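Local coordinates for peroxiredoxin 6 (Arenicola marina, PDB 2V2G), which probably reduces hydrogen peroxide and organic hydroperoxides to water and alcohols, acting as a thiol-specific antioxidant peroxidase, at residues A[35-38]-A[39-42]; A[112-115]-A[116-119]. The protein carries 1 engineered substitution. All blocks are in the same frame, centred on the assembly; numbering follows the deposited sequence.

Contact 1: residues A[35-38]-A[39-42]; sequences FSHP and RDFT. With BEZ (benzoic acid), chain E.
His37 and Asp40 meet across the turn through a nearly straight hydrogen bond: His37 NE2 donates to Asp40 OD1 at 2.8 Å, with an angle of 169° at the hydrogen. The oxygen lies in the imidazole plane and is met nearly along its C-O axis. Ring and carboxylate planes are only 21° apart, so the two groups lie almost flat with each other. Beside this bond, the same ring edge brings His37 CD2 to 3.5 Å from Arg39 O. His37 CG is tucked between its backbone N and carbonyl carbon (chi1 67°), which turns the NE2/CD2 edge of the ring toward Arg39 and Asp40.

On the benzoic acid side, Thr42 OG1 is 3.0 Å from O2 of the benzoic acid, close enough for a hydrogen bond, though its single proton may instead go to another acceptor. Thr42 CB lies 3.4 Å from that oxygen. Pro38 flanks the ligand ring more loosely, its CB 4.1 Å from C3 of the benzoic acid. Pro38 and Thr42 belong to the PxxxTxxC signature of peroxiredoxins, here PRDFTPVS because the predicted active-site position, Ser45, is an engineered replacement of cysteine. Thr42 is the N-cap residue of helix 43-54, whose first turn offers Val44 N and Ser45 N to the benzoic acid, while Arg128 NH2 from strand 124-133 binds it as well.

Further out, Asp40 OD1 also accepts from Ser70 OG, which helps fix the carboxylate facing the imidazole. The Arg39 side chain runs past the Pro38 carbonyl, CD 3.7 Å from Pro38 O, bends at chi2, and its NE forms a salt bridge with Asp72 OD1; Asp72 OD2 meanwhile accepts from Asp40 N. The His37 ring rests against Trp80 of helix 74-88, and Thr42 packs on Pro187 of the second subunit.

Contact 2: residues A[112-115]-A[116-119]; sequences MVDP and DERT. With BEZ (benzoic acid), chain E.
Asp114 OD2 accepts two backbone N-H groups from the second and third residues after it: Asp116 N at 2.9 Å (158° at the hydrogen) and Glu117 N, also at 2.9 Å. Both donors come from the anti side of the carboxylate, but from opposite faces of its plane. The bond to Asp116 N closes an Asx turn at the corner between the short strands 113-114 and 117-118. Asp114 CG stands anti to the backbone N (chi1 -165°), which sends the carboxylate forward over the turn; its other oxygen, OD1, accepts from Ala147 N. With an alanine in place of Asp114, the amides of Asp116 and Glu117 and Ala147 N have no carboxylate to donate to, and the corner would probably be freer to open.

Arg118 bends back at chi3, and its NH1 donates to Pro115 O at 3.2 Å; the oxygen lies at the guanidinium edge, while the donor stands above the carbonyl plane. Asp116 O lies above one guanidinium face, toward its rim. Pro115 CG packs 3.6 Å from Asp116 OD2, and Pro115 also meets Leu5 of the second subunit. Glu117 CD comes within 3.2 Å of C4 of the benzoic acid.

Asp114 OD2 and Asp116 OD2 are 4.4 Å apart. Water 1 donates to both, and with the two amides it probably tempers the repulsion of these like charges.

Overall arrangement
Both contacts belong to the thioredoxin-like domain and come in series along the chain, their centres 11 Å apart. Contact 1 begins on the last residues of strand 31-36 and runs through the loop into helix 43-54; contact 2 is the later corner between strands 113-114 and 117-118. Strand 124-133 links them: it neighbours strand 31-36 in the mixed sheet, and its Cys127 and Leu125 bond to the backbones of Met112 and Asp114. Ser36 OG packs 3.8 Å from Met112 SD. Together they line one pocket: Thr42 lies at the carboxyl end of the benzoic acid, while Glu117 meets the far end of its ring, about 9 Å (side chain to side chain) from Ser45, the predicted active-site position.

Contact 1: residues A[35-38]-A[39-42]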
ATOM      1  N   PHE A  35       6.541  10.565  -1.988  1.00 24.20           N
ATOM      2  CA  PHE A  35       6.596   9.705  -0.796  1.00 25.09           C
ATOM      3  C   PHE A  35       7.053  10.518   0.369  1.00 25.94           C
ATOM      4  O   PHE A  35       7.877  11.435   0.203  1.00 29.11           O
ATOM      5  CB  PHE A  35       7.470   8.494  -1.027  1.00 26.14           C
ATOM      6  CG  PHE A  35       8.903   8.758  -1.295  1.00 26.02           C
ATOM      7  CD1 PHE A  35       9.306   9.199  -2.534  1.00 26.17           C
ATOM      8  CD2 PHE A  35       9.852   8.439  -0.324  1.00 27.98           C
ATOM      9  CE1 PHE A  35      10.699   9.460  -2.810  1.00 27.85           C
ATOM     10  CE2 PHE A  35      11.209   8.627  -0.591  1.00 28.16           C
ATOM     11  CZ  PHE A  35      11.622   9.118  -1.828  1.00 27.83           C
ATOM     12  N   SER A  36       6.465  10.282   1.534  1.00 24.71           N
ATOM     13  CA  SER A  36       6.804  11.031   2.720  1.00 23.70           C
ATOM     14  C   SER A  36       7.541  10.159   3.738  1.00 24.07           C
ATOM     15  O   SER A  36       7.531   8.923   3.689  1.00 25.29           O
ATOM     16  CB  SER A  36       5.564  11.628   3.380  1.00 24.29           C
ATOM     17  OG  SER A  36       4.727  10.579   3.863  1.00 25.60           O
ATOM     18  N   HIS A  37       8.160  10.844   4.701  1.00 24.71           N
ATOM     19  CA  HIS A  37       8.725  10.233   5.867  1.00 23.80           C
ATOM     20  C   HIS A  37       8.602  11.141   7.094  1.00 23.76           C
ATOM     21  O   HIS A  37       8.422  12.351   6.969  1.00 22.94           O
ATOM     22  CB  HIS A  37      10.205   9.868   5.658  1.00 23.57           C
ATOM     23  CG  HIS A  37      11.092  11.069   5.505  1.00 23.59           C
ATOM     24  ND1 HIS A  37      11.229  11.740   4.308  1.00 25.33           N
ATOM     25  CD2 HIS A  37      11.892  11.711   6.392  1.00 24.38           C
ATOM     26  CE1 HIS A  37      12.039  12.779   4.484  1.00 24.64           C
ATOM     27  NE2 HIS A  37      12.433  12.805   5.746  1.00 23.85           N
ATOM     28  N   PRO A  38       8.613  10.548   8.303  1.00 24.00           N
ATOM     29  CA  PRO A  38       8.286  11.356   9.505  1.00 24.36           C
ATOM     30  C   PRO A  38       9.253  12.470   9.871  1.00 24.44           C
ATOM     31  O   PRO A  38       8.821  13.585  10.122  1.00 24.86           O
ATOM     32  CB  PRO A  38       8.135  10.298  10.616  1.00 24.81           C
ATOM     33  CG  PRO A  38       7.913   9.022   9.891  1.00 28.05           C
ATOM     34  CD  PRO A  38       8.674   9.099   8.617  1.00 25.37           C
ATOM     35  N   ARG A  39      10.561  12.192   9.832  1.00 25.20           N
ATOM     36  CA  ARG A  39      11.530  13.127  10.342  1.00 25.50           C
ATOM     37  C   ARG A  39      12.887  12.829   9.703  1.00 24.65           C
ATOM     38  O   ARG A  39      13.260  11.692   9.576  1.00 26.23           O
ATOM     39  CB  ARG A  39      11.648  12.996  11.893  1.00 26.44           C
ATOM     40  CG  ARG A  39      12.180  14.203  12.555  1.00 29.49           C
ATOM     41  CD  ARG A  39      11.063  15.141  12.686  1.00 34.01           C
ATOM     42  NE  ARG A  39      11.445  16.455  13.158  1.00 33.93           N
ATOM     43  CZ  ARG A  39      11.537  16.777  14.451  1.00 37.01           C
ATOM     44  NH1 ARG A  39      11.333  15.864  15.409  1.00 36.36           N
ATOM     45  NH2 ARG A  39      11.875  18.019  14.781  1.00 35.94           N
ATOM     46  N   ASP A  40      13.605  13.887   9.349  1.00 25.28           N
ATOM     47  CA  ASP A  40      15.019  13.778   8.960  1.00 24.46           C
ATOM     48  C   ASP A  40      15.828  13.303  10.128  1.00 25.12           C
ATOM     49  O   ASP A  40      15.414  13.462  11.282  1.00 25.73           O
ATOM     50  CB  ASP A  40      15.581  15.122   8.455  1.00 25.47           C
ATOM     51  CG  ASP A  40      14.887  15.623   7.212  1.00 24.40           C
ATOM     52  OD1 ASP A  40      13.903  14.976   6.736  1.00 26.49           O
ATOM     53  OD2 ASP A  40      15.316  16.725   6.754  1.00 26.19           O
ATOM     54  N   PHE A  41      17.006  12.731   9.845  1.00 24.54           N
ATOM     55  CA  PHE A  41      17.907  12.266  10.890  1.00 24.15           C
ATOM     56  C   PHE A  41      17.250  11.189  11.787  1.00 23.58           C
ATOM     57  O   PHE A  41      17.430  11.193  13.033  1.00 23.87           O
ATOM     58  CB  PHE A  41      18.482  13.412  11.782  1.00 25.07           C
ATOM     59  CG  PHE A  41      19.142  14.575  11.031  1.00 24.90           C
ATOM     60  CD1 PHE A  41      20.379  14.433  10.393  1.00 23.64           C
ATOM     61  CD2 PHE A  41      18.530  15.821  10.982  1.00 26.84           C
ATOM     62  CE1 PHE A  41      20.977  15.491   9.724  1.00 25.80           C
ATOM     63  CE2 PHE A  41      19.129  16.880  10.323  1.00 25.82           C
ATOM     64  CZ  PHE A  41      20.370  16.715   9.692  1.00 24.79           C
ATOM     65  N   THR A  42      16.466  10.325  11.166  1.00 24.47           N
ATOM     66  CA  THR A  42      15.958   9.143  11.833  1.00 25.99           C
ATOM     67  C   THR A  42      16.276   7.917  10.991  1.00 25.73           C
ATOM     68  O   THR A  42      16.436   8.025   9.752  1.00 25.86           O
ATOM     69  CB  THR A  42      14.473   9.284  12.120  1.00 27.09           C
ATOM     70  OG1 THR A  42      13.788   9.391  10.864  1.00 27.40           O
ATOM     71  CG2 THR A  42      14.223  10.472  13.028  1.00 29.09           C
TER
HETATM   72  C   BEZ E1222      12.676   6.117  11.922  1.00 26.04           C
HETATM   73  O1  BEZ E1222      13.398   5.191  12.509  1.00 25.23           O
HETATM   74  O2  BEZ E1222      12.790   6.618  10.723  1.00 19.05           O
HETATM   75  C1  BEZ E1222      11.645   6.628  12.860  1.00 27.89           C
HETATM   76  C2  BEZ E1222      11.112   7.890  12.671  1.00 28.83           C
HETATM   77  C3  BEZ E1222      10.174   8.351  13.554  1.00 29.04           C
HETATM   78  C4  BEZ E1222       9.819   7.572  14.657  1.00 29.46           C
HETATM   79  C5  BEZ E1222      10.331   6.281  14.847  1.00 31.69           C
HETATM   80  C6  BEZ E1222      11.271   5.805  13.939  1.00 29.12           C

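Contact 2: residues A[112-115]-A[116-119]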
ATOM      1  N   MET A 112      -2.075  12.270   5.526  1.00 23.47           N
ATOM      2  CA  MET A 112      -0.861  11.515   5.816  1.00 24.00           C
ATOM      3  C   MET A 112      -0.184  11.814   7.181  1.00 23.82           C
ATOM      4  O   MET A 112       1.029  11.593   7.305  1.00 24.56           O
ATOM      5  CB  MET A 112       0.109  11.593   4.694  1.00 25.16           C
ATOM      6  CG  MET A 112       0.608  12.992   4.462  1.00 22.90           C
ATOM      7  SD  MET A 112       1.890  12.995   3.174  1.00 28.16           S
ATOM      8  CE  MET A 112       2.035  14.769   2.974  1.00 28.05           C
ATOM      9  N   VAL A 113      -0.955  12.250   8.174  1.00 23.63           N
ATOM     10  CA  VAL A 113      -0.416  12.505   9.521  1.00 23.29           C
ATOM     11  C   VAL A 113      -0.164  11.146  10.235  1.00 25.09           C
ATOM     12  O   VAL A 113      -0.954  10.194  10.117  1.00 25.13           O
ATOM     13  CB  VAL A 113      -1.356  13.378  10.343  1.00 24.27           C
ATOM     14  CG1 VAL A 113      -0.840  13.495  11.770  1.00 23.21           C
ATOM     15  CG2 VAL A 113      -1.531  14.792   9.729  1.00 23.82           C
ATOM     16  N   ASP A 114       1.000  11.014  10.831  1.00 25.43           N
ATOM     17  CA  ASP A 114       1.320   9.771  11.564  1.00 24.96           C
ATOM     18  C   ASP A 114       0.508   9.757  12.861  1.00 26.13           C
ATOM     19  O   ASP A 114       0.369  10.759  13.562  1.00 25.72           O
ATOM     20  CB  ASP A 114       2.808   9.685  11.880  1.00 24.28           C
ATOM     21  CG  ASP A 114       3.231   8.284  12.291  1.00 24.60           C
ATOM     22  OD1 ASP A 114       3.534   7.515  11.344  1.00 27.36           O
ATOM     23  OD2 ASP A 114       3.216   8.010  13.535  1.00 23.75           O
ATOM     24  N   PRO A 115       0.006   8.553  13.218  1.00 26.84           N
ATOM     25  CA  PRO A 115      -0.814   8.334  14.388  1.00 28.01           C
ATOM     26  C   PRO A 115      -0.030   8.504  15.706  1.00 28.25           C
ATOM     27  O   PRO A 115      -0.601   8.849  16.744  1.00 28.69           O
ATOM     28  CB  PRO A 115      -1.285   6.870  14.176  1.00 27.99           C
ATOM     29  CG  PRO A 115      -0.304   6.228  13.362  1.00 28.78           C
ATOM     30  CD  PRO A 115       0.235   7.294  12.476  1.00 28.07           C
ATOM     31  N   ASP A 116       1.277   8.244  15.682  1.00 28.06           N
ATOM     32  CA  ASP A 116       2.034   8.171  16.933  1.00 27.67           C
ATOM     33  C   ASP A 116       3.180   9.177  17.069  1.00 26.55           C
ATOM     34  O   ASP A 116       3.550   9.553  18.205  1.00 27.60           O
ATOM     35  CB  ASP A 116       2.578   6.739  17.156  1.00 27.53           C
ATOM     36  CG  ASP A 116       1.483   5.686  17.053  1.00 31.54           C
ATOM     37  OD1 ASP A 116       0.521   5.816  17.829  1.00 33.55           O
ATOM     38  OD2 ASP A 116       1.537   4.832  16.122  1.00 36.47           O
ATOM     39  N   GLU A 117       3.774   9.559  15.940  1.00 26.11           N
ATOM     40  CA  GLU A 117       5.034  10.319  15.971  1.00 26.53           C
ATOM     41  C   GLU A 117       4.686  11.791  15.849  1.00 25.94           C
ATOM     42  O   GLU A 117       4.121  12.212  14.838  1.00 26.27           O
ATOM     43  CB  GLU A 117       6.010   9.933  14.859  1.00 26.38           C
ATOM     44  CG  GLU A 117       6.587   8.563  15.030  1.00 31.67           C
ATOM     45  CD  GLU A 117       7.262   8.379  16.378  1.00 33.78           C
ATOM     46  OE1 GLU A 117       8.058   9.288  16.764  1.00 33.77           O
ATOM     47  OE2 GLU A 117       7.024   7.334  17.057  1.00 33.83           O
ATOM     48  N   ARG A 118       5.094  12.537  16.862  1.00 27.09           N
ATOM     49  CA  ARG A 118       4.961  13.973  16.925  1.00 28.45           C
ATOM     50  C   ARG A 118       6.308  14.523  17.399  1.00 28.81           C
ATOM     51  O   ARG A 118       7.119  13.798  18.011  1.00 28.66           O
ATOM     52  CB  ARG A 118       3.838  14.377  17.901  1.00 28.54           C
ATOM     53  CG  ARG A 118       2.436  14.058  17.371  1.00 31.34           C
ATOM     54  CD  ARG A 118       1.334  14.247  18.449  1.00 33.67           C
ATOM     55  NE  ARG A 118       1.403  13.143  19.431  1.00 39.92           N
ATOM     56  CZ  ARG A 118       0.908  11.903  19.239  1.00 39.18           C
ATOM     57  NH1 ARG A 118       0.254  11.561  18.130  1.00 39.42           N
ATOM     58  NH2 ARG A 118       1.070  10.979  20.165  1.00 40.37           N
ATOM     59  N   THR A 119       6.558  15.801  17.141  1.00 28.67           N
ATOM     60  CA  THR A 119       7.748  16.440  17.687  1.00 29.43           C
ATOM     61  C   THR A 119       7.603  16.533  19.201  1.00 30.21           C
ATOM     62  O   THR A 119       6.486  16.451  19.741  1.00 29.47           O
ATOM     63  CB  THR A 119       7.973  17.864  17.127  1.00 29.39           C
ATOM     64  OG1 THR A 119       6.940  18.730  17.608  1.00 27.08           O
ATOM     65  CG2 THR A 119       8.013  17.836  15.594  1.00 29.67           C
TER
HETATM   66  C   BEZ E1222      12.676   6.117  11.922  1.00 26.04           C
HETATM   67  O1  BEZ E1222      13.398   5.191  12.509  1.00 25.23           O
HETATM   68  O2  BEZ E1222      12.790   6.618  10.723  1.00 19.05           O
HETATM   69  C1  BEZ E1222      11.645   6.628  12.860  1.00 27.89           C
HETATM   70  C2  BEZ E1222      11.112   7.890  12.671  1.00 28.83           C
HETATM   71  C3  BEZ E1222      10.174   8.351  13.554  1.00 29.04           C
HETATM   72  C4  BEZ E1222       9.819   7.572  14.657  1.00 29.46           C
HETATM   73  C5  BEZ E1222      10.331   6.281  14.847  1.00 31.69           C
HETATM   74  C6  BEZ E1222      11.271   5.805  13.939  1.00 29.12           C
HETATM   75  O   HOH W   1       3.900   5.175  14.036  1.00 17.42           O
HETATM   76  O   HOH W   2       1.749  13.148  14.003  1.00 17.76           O
HETATM   77  O   HOH W   3      -0.295  13.365  15.699  1.00 43.49           O